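Local coordinates for kelch repeat and BTB domain-containing protein A55 (Vaccinia virus WR, PDB 6I2M) that probably acts as the substrate-specific adapter of CUL3-containing E3 ubiquitin ligases, this chain supplying the CUL3-binding BTB domain and the BACK region behind it, at residues 22-27 and 58-63; 62-67 and 99-104; 145-150 and 173-178. All coordinates share one frame; numbering follows the deposited sequence.

Contact 1. Residues 22-27 and 58-63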
# COMPACT_ATOMS: atom_id res chain seq x y z
N ASP A 22 5.83 15.87 -4.92
CA ASP A 22 7.15 16.49 -4.82
C ASP A 22 8.11 16.11 -5.97
O ASP A 22 9.30 16.41 -5.90
CB ASP A 22 7.77 16.22 -3.43
CG ASP A 22 8.03 14.76 -3.09
OD1 ASP A 22 7.25 13.89 -3.54
OD2 ASP A 22 8.99 14.49 -2.34
N ILE A 23 7.57 15.48 -7.04
CA ILE A 23 8.35 15.07 -8.22
C ILE A 23 7.49 15.08 -9.50
O ILE A 23 6.29 14.81 -9.45
CB ILE A 23 9.11 13.72 -7.99
CG1 ILE A 23 10.22 13.49 -9.04
CG2 ILE A 23 8.18 12.52 -7.87
CD1 ILE A 23 11.45 14.34 -8.87
N SER A 24 8.13 15.42 -10.64
CA SER A 24 7.51 15.48 -11.96
C SER A 24 8.39 14.77 -12.99
O SER A 24 9.61 15.00 -13.04
CB SER A 24 7.27 16.93 -12.38
OG SER A 24 6.48 17.63 -11.44
N ILE A 25 7.78 13.90 -13.82
CA ILE A 25 8.48 13.16 -14.87
C ILE A 25 8.14 13.78 -16.23
O ILE A 25 6.96 13.90 -16.58
CB ILE A 25 8.20 11.62 -14.79
CG1 ILE A 25 8.72 11.05 -13.45
CG2 ILE A 25 8.82 10.87 -15.98
CD1 ILE A 25 7.92 9.89 -12.88
N VAL A 26 9.18 14.19 -16.97
CA VAL A 26 9.06 14.84 -18.28
C VAL A 26 9.51 13.91 -19.41
O VAL A 26 10.66 13.46 -19.44
CB VAL A 26 9.78 16.22 -18.30
CG1 VAL A 26 9.81 16.82 -19.71
CG2 VAL A 26 9.12 17.20 -17.33
N ILE A 27 8.58 13.63 -20.34
CA ILE A 27 8.79 12.82 -21.54
C ILE A 27 8.41 13.72 -22.73
O ILE A 27 7.22 13.88 -23.03
CB ILE A 27 8.02 11.46 -21.51
CG1 ILE A 27 8.37 10.64 -20.26
CG2 ILE A 27 8.28 10.64 -22.79
CD1 ILE A 27 7.17 10.07 -19.55
N ASN A 58 18.55 15.72 -5.33
CA ASN A 58 17.70 16.79 -4.82
C ASN A 58 17.15 17.66 -5.97
O ASN A 58 17.62 18.78 -6.19
CB ASN A 58 18.45 17.62 -3.76
CG ASN A 58 19.06 16.80 -2.65
OD1 ASN A 58 20.22 16.37 -2.73
ND2 ASN A 58 18.29 16.55 -1.60
N GLU A 59 16.17 17.11 -6.70
CA GLU A 59 15.51 17.79 -7.83
C GLU A 59 14.00 17.52 -7.87
O GLU A 59 13.53 16.52 -7.32
CB GLU A 59 16.20 17.46 -9.17
CG GLU A 59 15.94 16.06 -9.71
CD GLU A 59 16.72 15.64 -10.95
OE1 GLU A 59 17.55 16.44 -11.45
OE2 GLU A 59 16.50 14.51 -11.42
N TYR A 60 13.24 18.42 -8.52
CA TYR A 60 11.79 18.34 -8.67
C TYR A 60 11.39 17.76 -10.04
O TYR A 60 10.27 17.26 -10.19
CB TYR A 60 11.16 19.73 -8.46
CG TYR A 60 9.72 19.73 -8.01
CD1 TYR A 60 8.68 19.78 -8.93
CD2 TYR A 60 9.39 19.73 -6.65
CE1 TYR A 60 7.34 19.79 -8.52
CE2 TYR A 60 8.06 19.76 -6.23
CZ TYR A 60 7.04 19.78 -7.17
OH TYR A 60 5.73 19.80 -6.76
N GLU A 61 12.30 17.83 -11.03
CA GLU A 61 12.05 17.37 -12.40
C GLU A 61 13.02 16.27 -12.87
O GLU A 61 14.23 16.42 -12.72
CB GLU A 61 12.11 18.58 -13.35
CG GLU A 61 11.45 18.35 -14.70
CD GLU A 61 11.61 19.51 -15.67
OE1 GLU A 61 10.95 20.55 -15.47
OE2 GLU A 61 12.39 19.36 -16.64
N VAL A 62 12.47 15.19 -13.46
CA VAL A 62 13.23 14.04 -14.00
C VAL A 62 12.89 13.90 -15.49
O VAL A 62 11.71 13.75 -15.84
CB VAL A 62 12.98 12.72 -13.21
CG1 VAL A 62 13.79 11.56 -13.81
CG2 VAL A 62 13.30 12.87 -11.73
N ASN A 63 13.91 13.95 -16.37
CA ASN A 63 13.73 13.84 -17.82
C ASN A 63 13.99 12.42 -18.33
O ASN A 63 15.13 11.95 -18.32
CB ASN A 63 14.58 14.88 -18.56
CG ASN A 63 14.29 15.04 -20.03
OD1 ASN A 63 13.17 14.78 -20.52
ND2 ASN A 63 15.28 15.49 -20.79
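Tyr60 lays the face of its ring against the backbone of Asp22 and Ile23. From CB, the chain leaves with CG anti to the backbone N (chi1 -155°), which turns the ring toward residues 22-24. CG is 4.0 Å from Asp22 O, CD2 comes closer at 3.4 Å from that oxygen, and CE2 follows at 3.7 Å from Asp22 C, which lies over the face, displaced toward the rim. On the other flank, CE1 is 3.7 Å from Ser24 OG, which is hydrogen-bonded to Asn33 of strand 30-34 and meets the ring obliquely; at the tip OH makes a weak hydrogen bond to Cys21 O. A broad, flat tyrosine suits this place, covering the classic beta bulge that Asp22 and Ile23 form opposite Ala34. Beyond the ring the strands run parallel: Ser24 N donates a hydrogen bond to Tyr60 O, Val62 N to Ser24 O and Val26 N to Val62 O (2.8 Å, 176° at the hydrogen). Strand 23-27 is thereby the middle of the small BTB sheet, with 30-34 antiparallel on its other side. Ile23 CD1 meets Val62 CG2 at 3.7 Å; these branched residues suit the buried layer. Where Ser24, Val26 and Glu61 project, Val26 CG2 rests on Glu61 CG, whose carboxylate forms a salt bridge with Arg31.

Contact 2. Residues 62-67 and 99-104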
# COMPACT_ATOMS: atom_id res chain seq x y z
N VAL A 62 12.47 15.19 -13.46
CA VAL A 62 13.23 14.04 -14.00
C VAL A 62 12.89 13.90 -15.49
O VAL A 62 11.71 13.75 -15.84
CB VAL A 62 12.98 12.72 -13.21
CG1 VAL A 62 13.79 11.56 -13.81
CG2 VAL A 62 13.30 12.87 -11.73
N ASN A 63 13.91 13.95 -16.37
CA ASN A 63 13.73 13.84 -17.82
C ASN A 63 13.99 12.42 -18.33
O ASN A 63 15.13 11.95 -18.32
CB ASN A 63 14.58 14.88 -18.56
CG ASN A 63 14.29 15.04 -20.03
OD1 ASN A 63 13.17 14.78 -20.52
ND2 ASN A 63 15.28 15.49 -20.79
N LEU A 64 12.92 11.74 -18.78
CA LEU A 64 12.97 10.38 -19.32
C LEU A 64 12.34 10.34 -20.73
O LEU A 64 11.50 9.49 -21.02
CB LEU A 64 12.28 9.38 -18.37
CG LEU A 64 12.94 9.14 -17.00
CD1 LEU A 64 11.94 8.57 -16.01
CD2 LEU A 64 14.15 8.21 -17.12
N SER A 65 12.78 11.26 -21.61
CA SER A 65 12.31 11.41 -22.99
C SER A 65 12.67 10.25 -23.92
O SER A 65 12.01 10.08 -24.95
CB SER A 65 12.78 12.74 -23.58
OG SER A 65 12.21 13.84 -22.89
N HIS A 66 13.70 9.45 -23.57
CA HIS A 66 14.16 8.30 -24.35
C HIS A 66 13.25 7.06 -24.21
O HIS A 66 13.45 6.07 -24.91
CB HIS A 66 15.63 7.98 -24.05
CG HIS A 66 15.87 7.48 -22.65
ND1 HIS A 66 15.93 8.35 -21.58
CD2 HIS A 66 16.07 6.22 -22.21
CE1 HIS A 66 16.14 7.60 -20.52
NE2 HIS A 66 16.24 6.31 -20.85
N LEU A 67 12.25 7.13 -23.30
CA LEU A 67 11.28 6.06 -23.04
C LEU A 67 9.88 6.44 -23.55
O LEU A 67 9.58 7.62 -23.69
CB LEU A 67 11.23 5.73 -21.53
CG LEU A 67 12.53 5.28 -20.85
CD1 LEU A 67 12.49 5.57 -19.37
CD2 LEU A 67 12.82 3.80 -21.10
N ASP A 99 12.29 -2.84 -17.40
CA ASP A 99 13.64 -3.40 -17.30
C ASP A 99 14.67 -2.30 -17.01
O ASP A 99 15.60 -2.53 -16.24
CB ASP A 99 14.01 -4.17 -18.58
CG ASP A 99 15.25 -5.03 -18.49
OD1 ASP A 99 15.64 -5.41 -17.35
OD2 ASP A 99 15.83 -5.36 -19.55
N PHE A 100 14.49 -1.11 -17.62
CA PHE A 100 15.35 0.06 -17.44
C PHE A 100 15.16 0.63 -16.02
O PHE A 100 16.14 0.83 -15.31
CB PHE A 100 15.06 1.13 -18.51
CG PHE A 100 15.75 2.46 -18.31
CD1 PHE A 100 15.11 3.51 -17.68
CD2 PHE A 100 17.06 2.65 -18.74
CE1 PHE A 100 15.76 4.73 -17.47
CE2 PHE A 100 17.71 3.87 -18.54
CZ PHE A 100 17.06 4.90 -17.90
N LEU A 101 13.90 0.89 -15.63
CA LEU A 101 13.54 1.43 -14.32
C LEU A 101 13.68 0.41 -13.18
O LEU A 101 13.63 0.78 -12.01
CB LEU A 101 12.13 2.07 -14.34
CG LEU A 101 11.96 3.31 -15.23
CD1 LEU A 101 10.50 3.51 -15.60
CD2 LEU A 101 12.52 4.57 -14.56
N GLN A 102 13.88 -0.88 -13.54
CA GLN A 102 14.09 -2.04 -12.66
C GLN A 102 12.98 -2.22 -11.60
O GLN A 102 13.26 -2.27 -10.40
CB GLN A 102 15.49 -2.03 -12.03
CG GLN A 102 16.60 -2.51 -12.98
CD GLN A 102 16.55 -3.99 -13.29
OE1 GLN A 102 16.12 -4.82 -12.49
NE2 GLN A 102 17.02 -4.35 -14.48
N ILE A 103 11.73 -2.34 -12.07
CA ILE A 103 10.56 -2.60 -11.23
C ILE A 103 10.27 -4.11 -11.30
O ILE A 103 9.85 -4.61 -12.35
CB ILE A 103 9.33 -1.67 -11.52
CG1 ILE A 103 8.05 -2.19 -10.81
CG2 ILE A 103 9.11 -1.43 -13.02
CD1 ILE A 103 6.91 -1.23 -10.68
N GLY A 104 10.54 -4.80 -10.20
CA GLY A 104 10.37 -6.24 -10.06
C GLY A 104 8.94 -6.74 -10.21
O GLY A 104 8.71 -7.81 -10.78
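His66 points the edge of its imidazole at the face of Phe100, the two side chains coming from opposite directions. The ring planes stand at 80° and the centroids lie 4.9 Å apart, an offset edge-to-face pair. NE2 does the touching, 3.4 Å from Phe100 CZ, so the histidine sits toward the far end of the phenyl ring. Its CG is placed between the backbone N and the carbonyl carbon (chi1 67°), a turn that swings the imidazole across to the helix although its CB does not point there. The other contacts to the phenyl ring differ in direction. Leu64 meets it at the rim, CD2 lying near the ring plane 3.9 Å from Phe100 CE1, while Leu67 approaches obliquely with CD1 3.7 Å from Phe100 CD1. Both leucines point their CB toward the helix. They are also the first and last residues of a type I turn, closed by a weak bond from Leu67 N to Leu64 O. Leu64 CD1 also touches Leu101 CD2, more loosely at 4.3 Å. Leu64 is buried and Leu67 partly so; their branched, apolar side chains suit packing beside a ring, whereas the imidazole can lie at the exposed border and still turn the edge of its ring to the phenyl face. Phe100, with CG anti to its backbone N, extends straight from the last turn of helix 91-101; two aromatic side chains of another protein chain meet it edge-to-face, and its carbonyl accepts a hydrogen bond from that chain. The turn after strand 61-63 thus packs against a phenylalanine that also faces a protein-protein interface of the BTB fold, consistent with the domain's role in binding CUL3.

Contact 3. Residues 145-150 and 173-178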
# COMPACT_ATOMS: atom_id res chain seq x y z
N THR A 145 9.39 -21.96 -29.57
CA THR A 145 8.06 -21.80 -30.16
C THR A 145 8.17 -21.57 -31.69
O THR A 145 7.25 -21.94 -32.42
CB THR A 145 7.25 -20.73 -29.41
OG1 THR A 145 7.43 -20.91 -28.01
CG2 THR A 145 5.76 -20.78 -29.72
N ILE A 146 9.31 -21.02 -32.17
CA ILE A 146 9.58 -20.82 -33.60
C ILE A 146 9.90 -22.19 -34.23
O ILE A 146 9.34 -22.52 -35.27
CB ILE A 146 10.69 -19.75 -33.85
CG1 ILE A 146 10.09 -18.33 -33.83
CG2 ILE A 146 11.47 -19.99 -35.17
CD1 ILE A 146 11.08 -17.23 -33.55
N LEU A 147 10.76 -22.97 -33.56
CA LEU A 147 11.19 -24.31 -33.97
C LEU A 147 10.05 -25.33 -34.05
O LEU A 147 10.10 -26.22 -34.90
CB LEU A 147 12.33 -24.80 -33.06
CG LEU A 147 13.77 -24.71 -33.62
CD1 LEU A 147 14.24 -23.27 -33.76
CD2 LEU A 147 14.74 -25.46 -32.74
N GLN A 148 9.02 -25.20 -33.18
CA GLN A 148 7.86 -26.10 -33.17
C GLN A 148 6.77 -25.69 -34.19
O GLN A 148 5.84 -26.46 -34.43
CB GLN A 148 7.29 -26.30 -31.75
CG GLN A 148 6.62 -25.07 -31.13
CD GLN A 148 6.26 -25.27 -29.67
OE1 GLN A 148 7.10 -25.60 -28.83
NE2 GLN A 148 5.00 -25.04 -29.34
N ASN A 149 6.91 -24.49 -34.79
CA ASN A 149 5.98 -23.95 -35.79
C ASN A 149 6.73 -23.42 -37.04
O ASN A 149 6.20 -22.58 -37.77
CB ASN A 149 5.11 -22.84 -35.17
CG ASN A 149 4.21 -23.30 -34.04
OD1 ASN A 149 3.26 -24.07 -34.24
ND2 ASN A 149 4.48 -22.83 -32.84
N ILE A 150 7.95 -23.96 -37.28
CA ILE A 150 8.88 -23.60 -38.37
C ILE A 150 8.23 -23.59 -39.77
O ILE A 150 8.35 -22.58 -40.47
CB ILE A 150 10.18 -24.47 -38.31
CG1 ILE A 150 11.20 -24.07 -39.41
CG2 ILE A 150 9.88 -25.99 -38.32
CD1 ILE A 150 12.66 -24.44 -39.12
N ASP A 173 21.39 -27.42 -35.48
CA ASP A 173 21.48 -28.82 -35.08
C ASP A 173 20.14 -29.58 -35.12
O ASP A 173 19.85 -30.23 -36.12
CB ASP A 173 22.17 -28.97 -33.71
CG ASP A 173 21.80 -27.94 -32.65
OD1 ASP A 173 20.69 -27.37 -32.73
OD2 ASP A 173 22.62 -27.71 -31.74
N ASP A 174 19.34 -29.52 -34.03
CA ASP A 174 18.07 -30.25 -33.91
C ASP A 174 16.94 -29.43 -33.26
O ASP A 174 16.99 -28.20 -33.27
CB ASP A 174 18.30 -31.58 -33.16
CG ASP A 174 18.89 -31.41 -31.77
OD1 ASP A 174 18.11 -31.23 -30.81
OD2 ASP A 174 20.14 -31.46 -31.65
N MET A 175 15.90 -30.14 -32.73
CA MET A 175 14.69 -29.64 -32.05
C MET A 175 13.67 -28.98 -33.02
O MET A 175 12.53 -28.75 -32.63
CB MET A 175 15.03 -28.74 -30.84
CG MET A 175 13.94 -28.68 -29.77
SD MET A 175 13.49 -30.27 -29.03
CE MET A 175 12.25 -29.73 -27.88
N LEU A 176 14.08 -28.71 -34.28
CA LEU A 176 13.19 -28.12 -35.29
C LEU A 176 12.15 -29.14 -35.77
O LEU A 176 12.51 -30.21 -36.28
CB LEU A 176 13.96 -27.44 -36.46
CG LEU A 176 14.99 -28.24 -37.27
CD1 LEU A 176 15.03 -27.77 -38.70
CD2 LEU A 176 16.38 -28.12 -36.67
N ASN A 177 10.86 -28.83 -35.54
CA ASN A 177 9.72 -29.70 -35.86
C ASN A 177 9.49 -29.85 -37.37
O ASN A 177 8.67 -29.15 -37.96
CB ASN A 177 8.46 -29.23 -35.12
CG ASN A 177 7.27 -30.17 -35.20
OD1 ASN A 177 7.40 -31.40 -35.27
ND2 ASN A 177 6.08 -29.60 -35.17
N ILE A 178 10.24 -30.78 -37.98
CA ILE A 178 10.16 -31.13 -39.40
C ILE A 178 10.07 -32.65 -39.55
O ILE A 178 11.01 -33.36 -39.18
CB ILE A 178 11.27 -30.47 -40.28
CG1 ILE A 178 12.70 -30.63 -39.68
CG2 ILE A 178 10.95 -28.99 -40.55
CD1 ILE A 178 13.82 -30.83 -40.71
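Leu147 and Asn177 bring the two backbones together: Asn177 N gives a hydrogen bond to Leu147 O at 2.8 Å, the donor tilted 32° from the carbonyl plane. This is the dense part of the contact. Leu147 packs against the loop backbone, its CD2 3.6 Å from Asp174 O and 3.8 Å from Met175 CB, while its CG meets Leu176 CB. Ile150 closes the inner side with two branches. CG1 is anti to the backbone N (chi1 -178°) and carries CD1 to Leu176 CD1, and CG2 lies 3.4 Å from Asn177 O and 3.9 Å from Ile178 CG2. Branched aliphatic residues suit this side because it is continued inward by Ile170 of helix 164-171 and Ile187 of helix 184-195. The contact thus ties the last part of helix 136-147 and the residues that follow to the loop joining those two helices, within the helical BACK region, the part of the adapter between BTB and Kelch domains. The loop bends sharply here: Asn177 is the centre of an inverse gamma turn, with a weak bond from Ile178 N to Leu176 O. Toward solvent the packing is sparser. Asn177 sends ND2 to Gln148 O at 3.2 Å, nearly straight at the hydrogen (165°) but reaching the oxygen from above the carbonyl plane. A short amide can stay exposed while its N-H reaches the neighbouring carbonyl. The CB of Gln148 points away from the loop, and Met175, touching Leu147 through CB, bends at chi2 and leads its thioether outward, away from the helix.

How the contacts relate
Contacts 1 and 2 are neighbours, their centres 12 Å apart, and they share Val62 and Asn63. Strand 61-63 pairs with 23-27 in the first, then runs directly into the turn used by the second; Val26 O and Leu64 N, 2.9 Å apart, probably continue the hydrogen-bonding between them. Ile27 also packs against the backbone of that turn. Both lie in the BTB domain, and both come within reach of another protein chain, contact 2 more extensively, through Phe100. Contact 3 belongs to the BACK region, on the opposite side of the chain's centre: its centre is 36 Å from that of contact 2 and 48 Å from that of contact 1.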